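PDB 3PMS: Peptide:N-glycosidase F from Elizabethkingia meningoseptica, which catalyses the hydrolytic release of N-linked glycans from glycoproteins and glycopeptides by cleaving the amide bond between the glycan-bearing asparagine side chain and the first sugar. Local coordinates for residues I217-S222 with D265-S270; A185-T190 with N223-Q228; P150-N155 with F276-K281. All blocks are in the same frame, centred on the assembly; numbering follows the deposited sequence.

Interaction 1: I217-S222 with D265-S270; sequences IAINNS and DVLNNS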
loop_
_atom_site.group_PDB
_atom_site.type_symbol
_atom_site.label_atom_id
_atom_site.label_comp_id
_atom_site.label_asym_id
_atom_site.label_seq_id
_atom_site.Cartn_x
_atom_site.Cartn_y
_atom_site.Cartn_z
ATOM N N ILE A 217 -12.230 4.963 10.400
ATOM C CA ILE A 217 -12.058 3.705 11.116
ATOM C C ILE A 217 -12.740 3.847 12.471
ATOM O O ILE A 217 -12.434 4.779 13.209
ATOM C CB ILE A 217 -10.567 3.373 11.321
ATOM C CG1 ILE A 217 -9.973 2.972 9.986
ATOM C CG2 ILE A 217 -10.420 2.140 12.266
ATOM C CD1 ILE A 217 -8.453 2.780 9.964
ATOM N N ALA A 218 -13.605 2.896 12.757
ATOM C CA ALA A 218 -14.292 2.777 14.069
ATOM C C ALA A 218 -13.598 1.669 14.847
ATOM O O ALA A 218 -13.289 0.589 14.317
ATOM C CB ALA A 218 -15.757 2.477 13.917
ATOM N N ILE A 219 -13.348 1.994 16.108
ATOM C CA ILE A 219 -12.702 1.056 17.052
ATOM C C ILE A 219 -13.748 0.814 18.164
ATOM O O ILE A 219 -14.171 1.775 18.804
ATOM C CB ILE A 219 -11.470 1.692 17.642
ATOM C CG1 ILE A 219 -10.410 2.018 16.555
ATOM C CG2 ILE A 219 -10.867 0.745 18.737
ATOM C CD1 ILE A 219 -9.874 0.824 15.834
ATOM N N ASN A 220 -14.087 -0.435 18.389
ATOM C CA ASN A 220 -15.163 -0.794 19.348
ATOM C C ASN A 220 -16.411 0.046 19.072
ATOM O O ASN A 220 -17.085 0.574 19.969
ATOM C CB ASN A 220 -14.664 -0.628 20.772
ATOM C CG ASN A 220 -13.717 -1.753 21.191
ATOM O OD1 ASN A 220 -12.880 -1.560 22.135
ATOM N ND2 ASN A 220 -13.886 -2.883 20.614
ATOM N N ASN A 221 -16.665 0.217 17.774
ATOM C CA ASN A 221 -17.843 0.916 17.229
ATOM C C ASN A 221 -17.760 2.403 17.240
ATOM O O ASN A 221 -18.610 3.058 16.612
ATOM C CB ASN A 221 -19.169 0.447 17.853
ATOM C CG ASN A 221 -19.358 -1.063 17.755
ATOM O OD1 ASN A 221 -19.173 -1.722 16.664
ATOM N ND2 ASN A 221 -19.725 -1.678 18.900
ATOM N N SER A 222 -16.755 2.976 17.848
ATOM C CA SER A 222 -16.644 4.407 17.958
ATOM C C SER A 222 -15.815 4.956 16.828
ATOM O O SER A 222 -14.630 4.553 16.647
ATOM C CB SER A 222 -16.105 4.868 19.302
ATOM O OG SER A 222 -15.915 6.271 19.379
ATOM N N ASP A 265 -2.288 5.267 12.222
ATOM C CA ASP A 265 -3.280 5.611 13.269
ATOM C C ASP A 265 -2.914 4.895 14.537
ATOM O O ASP A 265 -2.973 3.664 14.620
ATOM C CB ASP A 265 -4.697 5.242 12.841
ATOM C CG ASP A 265 -5.156 6.002 11.558
ATOM O OD1 ASP A 265 -5.083 7.230 11.587
ATOM O OD2 ASP A 265 -5.541 5.297 10.599
ATOM N N VAL A 266 -2.557 5.661 15.577
ATOM C CA VAL A 266 -2.029 5.031 16.820
ATOM C C VAL A 266 -3.191 4.716 17.742
ATOM O O VAL A 266 -4.058 5.578 18.027
ATOM C CB VAL A 266 -1.028 5.973 17.472
ATOM C CG1 VAL A 266 -0.557 5.378 18.830
ATOM C CG2 VAL A 266 0.128 6.195 16.577
ATOM N N LEU A 267 -3.241 3.486 18.211
ATOM C CA LEU A 267 -4.341 2.926 18.987
ATOM C C LEU A 267 -4.135 3.266 20.446
ATOM O O LEU A 267 -3.012 3.367 20.923
ATOM C CB LEU A 267 -4.412 1.413 18.865
ATOM C CG LEU A 267 -4.811 0.937 17.460
ATOM C CD1 LEU A 267 -4.418 -0.483 17.185
ATOM C CD2 LEU A 267 -6.368 1.071 17.286
ATOM N N ASN A 268 -5.256 3.445 21.136
ATOM C CA ASN A 268 -5.225 3.680 22.604
ATOM C C ASN A 268 -4.676 2.500 23.353
ATOM O O ASN A 268 -5.073 1.365 23.111
ATOM C CB ASN A 268 -6.641 3.961 23.077
ATOM C CG ASN A 268 -6.661 4.703 24.437
ATOM O OD1 ASN A 268 -6.841 5.913 24.492
ATOM N ND2 ASN A 268 -6.388 3.997 25.474
ATOM N N ASN A 269 -3.780 2.770 24.308
ATOM C CA ASN A 269 -3.148 1.673 25.057
ATOM C C ASN A 269 -4.091 0.885 25.971
ATOM O O ASN A 269 -3.834 -0.250 26.369
ATOM C CB ASN A 269 -1.986 2.263 25.894
ATOM C CG ASN A 269 -0.758 2.558 25.086
ATOM O OD1 ASN A 269 0.112 3.396 25.482
ATOM N ND2 ASN A 269 -0.683 1.941 23.928
ATOM N N SER A 270 -5.263 1.444 26.216
ATOM C CA SER A 270 -6.310 0.737 26.926
ATOM C C SER A 270 -6.700 -0.547 26.221
ATOM O O SER A 270 -7.270 -1.448 26.836
ATOM C CB SER A 270 -7.555 1.650 27.093
ATOM O OG SER A 270 -8.289 1.761 25.856
#
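Leu267 reaches across with one branch, CD2, to the terminal methyl of Ile219: CD2 of Leu267 and CD1 of Ile219 lie 3.8 Å apart, and the two side chains cross at about a right angle. In Ile219, CG1 sits beside the backbone N and CD1 is folded round rather than extended (chi2 -63°), which brings that methyl towards the leucine. Two residues back along the strand Ile217 has the extended form instead, CD1 anti to CA (chi2 172°), and points CD1 at the carboxylate of Asp265, 3.9 Å from OD2. That oxygen is hydrogen-bonded to His227, so the methyl only adjoins a group already held. The pairs join the two facing sheets of a jelly-roll sandwich: Asp265 belongs to an outermost strand of the four-stranded sheet, the isoleucines to strand 213-219 of the five-stranded one. Past Ile219 that strand reverses through a type I' turn, closed by the bonds Ile219 N to Ser222 O (2.9 Å) and Ser222 N to Ile219 O (3.0 Å), as in a two-residue beta hairpin. Leu267 also packs on Ala185 and Phe276, whereas Asn220 and Asn221 at the tip of the turn are exposed.

Interaction 2: A185-T190 with N223-Q228; sequences AYLRTT and NTFQHQ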
loop_
_atom_site.group_PDB
_atom_site.type_symbol
_atom_site.label_atom_id
_atom_site.label_comp_id
_atom_site.label_asym_id
_atom_site.label_seq_id
_atom_site.Cartn_x
_atom_site.Cartn_y
_atom_site.Cartn_z
ATOM N N ALA A 185 0.652 0.050 19.927
ATOM C CA ALA A 185 -0.020 -0.571 18.771
ATOM C C ALA A 185 -0.570 0.491 17.851
ATOM O O ALA A 185 -0.980 1.564 18.279
ATOM C CB ALA A 185 -1.144 -1.487 19.182
ATOM N N TYR A 186 -0.603 0.167 16.545
ATOM C CA TYR A 186 -1.170 1.122 15.596
ATOM C C TYR A 186 -1.566 0.392 14.305
ATOM O O TYR A 186 -1.250 -0.759 14.098
ATOM C CB TYR A 186 -0.165 2.208 15.252
ATOM C CG TYR A 186 1.217 1.768 14.815
ATOM C CD1 TYR A 186 1.507 1.644 13.445
ATOM C CD2 TYR A 186 2.228 1.559 15.693
ATOM C CE1 TYR A 186 2.733 1.246 12.980
ATOM C CE2 TYR A 186 3.466 1.120 15.246
ATOM C CZ TYR A 186 3.730 1.020 13.875
ATOM O OH TYR A 186 4.997 0.706 13.487
ATOM N N LEU A 187 -2.371 1.108 13.516
ATOM C CA LEU A 187 -2.812 0.673 12.182
ATOM C C LEU A 187 -2.042 1.377 11.086
ATOM O O LEU A 187 -1.667 2.529 11.211
ATOM C CB LEU A 187 -4.334 0.940 12.024
ATOM C CG LEU A 187 -5.242 0.371 13.115
ATOM C CD1 LEU A 187 -6.679 0.951 13.035
ATOM C CD2 LEU A 187 -5.240 -1.098 13.017
ATOM N N ARG A 188 -1.859 0.634 9.999
ATOM C CA ARG A 188 -1.205 1.116 8.770
ATOM C C ARG A 188 -2.153 0.820 7.627
ATOM O O ARG A 188 -2.491 -0.335 7.396
ATOM C CB ARG A 188 0.111 0.340 8.522
ATOM C CG ARG A 188 0.809 0.715 7.263
ATOM C CD ARG A 188 1.789 -0.421 6.854
ATOM N NE ARG A 188 2.525 -0.124 5.628
ATOM C CZ ARG A 188 3.718 0.457 5.572
ATOM N NH1 ARG A 188 4.312 0.926 6.657
ATOM N NH2 ARG A 188 4.372 0.536 4.406
ATOM N N THR A 189 -2.641 1.875 6.987
ATOM C CA THR A 189 -3.632 1.741 5.894
ATOM C C THR A 189 -3.190 2.436 4.646
ATOM O O THR A 189 -2.623 3.561 4.652
ATOM C CB THR A 189 -5.001 2.303 6.334
ATOM O OG1 THR A 189 -5.448 1.709 7.571
ATOM C CG2 THR A 189 -6.089 2.148 5.237
ATOM N N THR A 190 -3.424 1.783 3.514
ATOM C CA THR A 190 -3.118 2.314 2.168
ATOM C C THR A 190 -4.462 2.149 1.394
ATOM O O THR A 190 -4.980 1.033 1.211
ATOM C CB THR A 190 -1.990 1.553 1.520
ATOM O OG1 THR A 190 -0.904 1.495 2.431
ATOM C CG2 THR A 190 -1.549 2.243 0.237
ATOM N N ASN A 223 -16.344 5.944 16.128
ATOM C CA ASN A 223 -15.551 6.565 15.089
ATOM C C ASN A 223 -14.344 7.240 15.677
ATOM O O ASN A 223 -14.459 8.110 16.572
ATOM C CB ASN A 223 -16.398 7.555 14.365
ATOM C CG ASN A 223 -17.450 6.933 13.558
ATOM O OD1 ASN A 223 -17.547 5.724 13.373
ATOM N ND2 ASN A 223 -18.273 7.821 12.983
ATOM N N THR A 224 -13.158 6.810 15.244
ATOM C CA THR A 224 -11.883 7.171 15.900
ATOM C C THR A 224 -10.871 7.911 14.991
ATOM O O THR A 224 -10.201 8.883 15.411
ATOM C CB THR A 224 -11.283 5.934 16.543
ATOM O OG1 THR A 224 -12.216 5.451 17.483
ATOM C CG2 THR A 224 -9.976 6.215 17.315
ATOM N N PHE A 225 -10.668 7.367 13.785
ATOM C CA PHE A 225 -9.698 7.914 12.863
ATOM C C PHE A 225 -10.345 8.284 11.534
ATOM O O PHE A 225 -11.184 7.538 11.047
ATOM C CB PHE A 225 -8.576 6.906 12.579
ATOM C CG PHE A 225 -7.949 6.302 13.831
ATOM C CD1 PHE A 225 -7.133 7.084 14.630
ATOM C CD2 PHE A 225 -8.126 4.976 14.118
ATOM C CE1 PHE A 225 -6.498 6.524 15.746
ATOM C CE2 PHE A 225 -7.471 4.386 15.234
ATOM C CZ PHE A 225 -6.728 5.194 16.036
ATOM N N GLN A 226 -9.987 9.446 11.024
ATOM C CA GLN A 226 -10.496 9.898 9.700
ATOM C C GLN A 226 -9.372 9.838 8.690
ATOM O O GLN A 226 -8.240 10.297 8.950
ATOM C CB GLN A 226 -11.070 11.332 9.766
ATOM C CG GLN A 226 -12.384 11.396 10.488
ATOM C CD GLN A 226 -12.973 12.794 10.534
ATOM O OE1 GLN A 226 -12.373 13.777 10.093
ATOM N NE2 GLN A 226 -14.184 12.874 11.062
ATOM N N HIS A 227 -9.716 9.359 7.484
ATOM C CA HIS A 227 -8.816 9.315 6.331
ATOM C C HIS A 227 -9.355 10.242 5.238
ATOM O O HIS A 227 -10.341 9.924 4.603
ATOM C CB HIS A 227 -8.715 7.878 5.796
ATOM C CG HIS A 227 -8.003 6.946 6.728
ATOM N ND1 HIS A 227 -7.895 5.599 6.471
ATOM C CD2 HIS A 227 -7.265 7.186 7.851
ATOM C CE1 HIS A 227 -7.188 5.049 7.451
ATOM N NE2 HIS A 227 -6.813 5.977 8.309
ATOM N N GLN A 228 -8.780 11.416 5.129
ATOM C CA GLN A 228 -9.121 12.368 4.091
ATOM C C GLN A 228 -8.371 11.990 2.800
ATOM O O GLN A 228 -7.113 11.941 2.808
ATOM C CB GLN A 228 -8.745 13.745 4.526
ATOM C CG GLN A 228 -9.108 14.790 3.465
ATOM C CD GLN A 228 -8.675 16.193 3.894
ATOM O OE1 GLN A 228 -7.697 16.715 3.381
ATOM N NE2 GLN A 228 -9.328 16.731 4.917
#
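Thr189 and His227 form the tight end of this contact. CB of Thr189 stands 3.7 Å from CE1 of His227, meeting the imidazole obliquely, and both branches of the threonine straddle the same ring carbon, OG1 and CG2 each 3.8 Å from His227 CE1. OG1 of Thr189 lies beside the backbone N (chi1 -54°), where it is hydrogen-bonded to Ser300 in its own sheet, while CG2 is anti to that N. The other end is looser: CD1 of Leu187 approaches CE2 of Phe225 only to 4.2 Å, again obliquely, the two side chains crossing at about a right angle. Here the strand is nearer solvent. Phe225 is partly exposed, and one face of its ring has CG2 of Thr224 over its centre, 3.6 Å above the plane; these two residues both face Ile217 in a classic beta bulge. Asn223, Gln226 and Gln228 of this outermost strand are exposed. The contact thus bridges the two sheets of the C-terminal jelly roll. Its buried imidazole has a partner at each nitrogen, NE2 with Asp265 and ND1 with Tyr280. Held at both nitrogens, the ring is probably fixed in its rotation, with CE1, the carbon between them, turned to Thr189.

Interaction 3: P150-N155 with F276-K281; sequences PVVQYN and FSYEYK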
loop_
_atom_site.group_PDB
_atom_site.type_symbol
_atom_site.label_atom_id
_atom_site.label_comp_id
_atom_site.label_asym_id
_atom_site.label_seq_id
_atom_site.Cartn_x
_atom_site.Cartn_y
_atom_site.Cartn_z
ATOM N N PRO A 150 -2.214 -8.468 8.638
ATOM C CA PRO A 150 -3.281 -7.773 7.956
ATOM C C PRO A 150 -4.615 -7.875 8.680
ATOM O O PRO A 150 -5.006 -8.946 9.191
ATOM C CB PRO A 150 -3.381 -8.487 6.599
ATOM C CG PRO A 150 -2.836 -9.837 6.835
ATOM C CD PRO A 150 -1.694 -9.559 7.811
ATOM N N VAL A 151 -5.322 -6.770 8.634
ATOM C CA VAL A 151 -6.712 -6.706 9.056
ATOM C C VAL A 151 -7.663 -6.915 7.859
ATOM O O VAL A 151 -8.516 -7.816 7.852
ATOM C CB VAL A 151 -6.993 -5.410 9.718
ATOM C CG1 VAL A 151 -8.450 -5.338 10.200
ATOM C CG2 VAL A 151 -6.024 -5.162 10.905
ATOM N N VAL A 152 -7.436 -6.151 6.784
ATOM C CA VAL A 152 -8.121 -6.391 5.501
ATOM C C VAL A 152 -7.141 -6.202 4.362
ATOM O O VAL A 152 -6.272 -5.332 4.423
ATOM C CB VAL A 152 -9.374 -5.514 5.266
ATOM C CG1 VAL A 152 -10.477 -5.763 6.353
ATOM C CG2 VAL A 152 -9.029 -4.042 5.296
ATOM N N GLN A 153 -7.324 -6.920 3.265
ATOM C CA GLN A 153 -6.608 -6.659 2.022
ATOM C C GLN A 153 -7.538 -6.938 0.843
ATOM O O GLN A 153 -7.849 -8.119 0.553
ATOM C CB GLN A 153 -5.408 -7.521 1.872
ATOM C CG GLN A 153 -4.262 -7.216 2.857
ATOM C CD GLN A 153 -2.968 -7.893 2.385
ATOM O OE1 GLN A 153 -2.123 -7.270 1.705
ATOM N NE2 GLN A 153 -2.755 -9.144 2.815
ATOM N N TYR A 154 -8.020 -5.867 0.250
ATOM C CA TYR A 154 -8.784 -5.858 -0.984
ATOM C C TYR A 154 -7.985 -5.032 -1.985
ATOM O O TYR A 154 -8.253 -3.846 -2.208
ATOM C CB TYR A 154 -10.227 -5.355 -0.706
ATOM C CG TYR A 154 -10.966 -6.143 0.336
ATOM C CD1 TYR A 154 -11.111 -7.523 0.265
ATOM C CD2 TYR A 154 -11.244 -5.581 1.510
ATOM C CE1 TYR A 154 -11.790 -8.235 1.329
ATOM C CE2 TYR A 154 -12.001 -6.226 2.493
ATOM C CZ TYR A 154 -12.184 -7.542 2.453
ATOM O OH TYR A 154 -12.841 -8.091 3.608
ATOM N N ASN A 155 -6.916 -5.660 -2.544
ATOM C CA ASN A 155 -5.824 -4.928 -3.159
ATOM C C ASN A 155 -5.075 -5.614 -4.257
ATOM O O ASN A 155 -4.027 -5.116 -4.700
ATOM C CB ASN A 155 -4.852 -4.508 -2.038
ATOM C CG ASN A 155 -4.216 -5.671 -1.325
ATOM O OD1 ASN A 155 -4.545 -6.850 -1.565
ATOM N ND2 ASN A 155 -3.296 -5.362 -0.404
ATOM N N PHE A 276 -10.567 -6.117 20.360
ATOM C CA PHE A 276 -11.372 -4.940 19.950
ATOM C C PHE A 276 -11.829 -5.062 18.516
ATOM O O PHE A 276 -11.257 -5.809 17.743
ATOM C CB PHE A 276 -10.584 -3.627 20.125
ATOM C CG PHE A 276 -9.384 -3.462 19.206
ATOM C CD1 PHE A 276 -8.094 -3.823 19.604
ATOM C CD2 PHE A 276 -9.500 -2.827 17.972
ATOM C CE1 PHE A 276 -7.004 -3.575 18.736
ATOM C CE2 PHE A 276 -8.412 -2.630 17.148
ATOM C CZ PHE A 276 -7.180 -3.053 17.536
ATOM N N SER A 277 -12.952 -4.414 18.167
ATOM C CA SER A 277 -13.418 -4.422 16.778
ATOM C C SER A 277 -12.894 -3.224 16.020
ATOM O O SER A 277 -12.565 -2.175 16.559
ATOM C CB SER A 277 -14.926 -4.439 16.676
ATOM O OG SER A 277 -15.439 -3.255 17.217
ATOM N N TYR A 278 -12.568 -3.555 14.789
ATOM C CA TYR A 278 -12.195 -2.610 13.748
ATOM C C TYR A 278 -13.294 -2.616 12.715
ATOM O O TYR A 278 -13.814 -3.663 12.310
ATOM C CB TYR A 278 -10.897 -3.138 13.135
ATOM C CG TYR A 278 -10.471 -2.547 11.777
ATOM C CD1 TYR A 278 -11.092 -2.916 10.601
ATOM C CD2 TYR A 278 -9.371 -1.724 11.682
ATOM C CE1 TYR A 278 -10.701 -2.415 9.343
ATOM C CE2 TYR A 278 -8.994 -1.186 10.474
ATOM C CZ TYR A 278 -9.613 -1.556 9.322
ATOM O OH TYR A 278 -9.281 -1.162 8.054
ATOM N N GLU A 279 -13.653 -1.403 12.235
ATOM C CA GLU A 279 -14.539 -1.306 11.079
ATOM C C GLU A 279 -14.029 -0.176 10.186
ATOM O O GLU A 279 -13.828 0.945 10.666
ATOM C CB GLU A 279 -15.985 -1.065 11.455
ATOM C CG GLU A 279 -16.896 -1.079 10.291
ATOM C CD GLU A 279 -18.371 -0.827 10.647
ATOM O OE1 GLU A 279 -18.691 -0.604 11.830
ATOM O OE2 GLU A 279 -19.178 -0.702 9.682
ATOM N N TYR A 280 -13.872 -0.441 8.884
ATOM C CA TYR A 280 -13.574 0.629 7.934
ATOM C C TYR A 280 -14.933 1.089 7.341
ATOM O O TYR A 280 -15.596 0.340 6.634
ATOM C CB TYR A 280 -12.605 0.171 6.797
ATOM C CG TYR A 280 -11.881 1.349 6.184
ATOM C CD1 TYR A 280 -10.654 1.775 6.708
ATOM C CD2 TYR A 280 -12.412 2.110 5.149
ATOM C CE1 TYR A 280 -10.001 2.868 6.241
ATOM C CE2 TYR A 280 -11.768 3.243 4.678
ATOM C CZ TYR A 280 -10.561 3.628 5.208
ATOM O OH TYR A 280 -9.909 4.727 4.719
ATOM N N LYS A 281 -15.272 2.341 7.578
ATOM C CA LYS A 281 -16.521 2.966 7.120
ATOM C C LYS A 281 -16.289 3.977 6.009
ATOM O O LYS A 281 -15.629 5.000 6.178
ATOM C CB LYS A 281 -17.238 3.672 8.277
ATOM C CG LYS A 281 -17.620 2.776 9.417
ATOM C CD LYS A 281 -18.414 3.664 10.440
ATOM C CE LYS A 281 -18.854 2.932 11.663
ATOM N NZ LYS A 281 -19.570 3.987 12.516
#
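Tyr278 presents one face of its ring to Val151, and this pair makes most of the contact. CG1 of Val151 stands over the middle of the ring, 3.7 Å from the centroid of Tyr278 and only 13° off the ring normal, a CH-pi interaction; its nearest ring atom is CD1 of Tyr278, at 3.6 Å. Two torsions prepare the meeting. CG of Tyr278 is anti to the backbone N (chi1 164°), carrying the ring from strand 275-281 towards the opposite sheet; in Val151, CG1 is the branch anti to N, and it is this methyl that lies over the ring.

Val152 adds a second, lighter touch farther along the tyrosine. Its CG2, placed between the backbone N and the carbonyl carbon, comes to 4.0 Å from OH of Tyr278, and its CG1 meets the ring obliquely, 4.5 Å from CE1 of Tyr278. That two consecutive valines face the same side chain follows from the backbone: the chain turns a corner at Val151, and Val151 and Val152 both face Ser300 in a classic beta bulge. Ile176, from the strand beside 275-281, packs against Val151 and Tyr278 as well.

Beyond the bulge, polar side chains serve a different neighbour. Asn155 ND2 gives a fairly straight hydrogen bond to Gln153 OE1 (3.1 Å, 163° at the hydrogen), and both side chains also bond to Glu80, tying this part of the strand to strand 78-85 of another sheet. The hydrophobic side instead closes a beta sandwich: strand 145-163, at the border of a four-stranded antiparallel sheet, is packed over a strand inside the five-stranded one, with an aromatic ring filling the interior between them, as expected for a jelly roll.

All three contacts bridge the same two sheets, and their centres lie close together: 9 Å between interactions 1 and 2, 10 Å between 2 and 3, 12 Å between 1 and 3. His227 connects them through a polar chain centred on its buried ring, with Asp265 OD2 2.7 Å from His227 NE2 and Tyr280 OH 2.8 Å from His227 ND1. Apolar links run alongside: Leu187 CD1 is 4.0 Å from Tyr278 CD2, and Ile217 CG1 is 3.6 Å from Tyr280 CD1. Backbone pairing adds to this, since strand 213-219 lies between 222-229 and 275-281, while 184-197 borders 263-266. Together they form one continuous stretch of the sandwich interior.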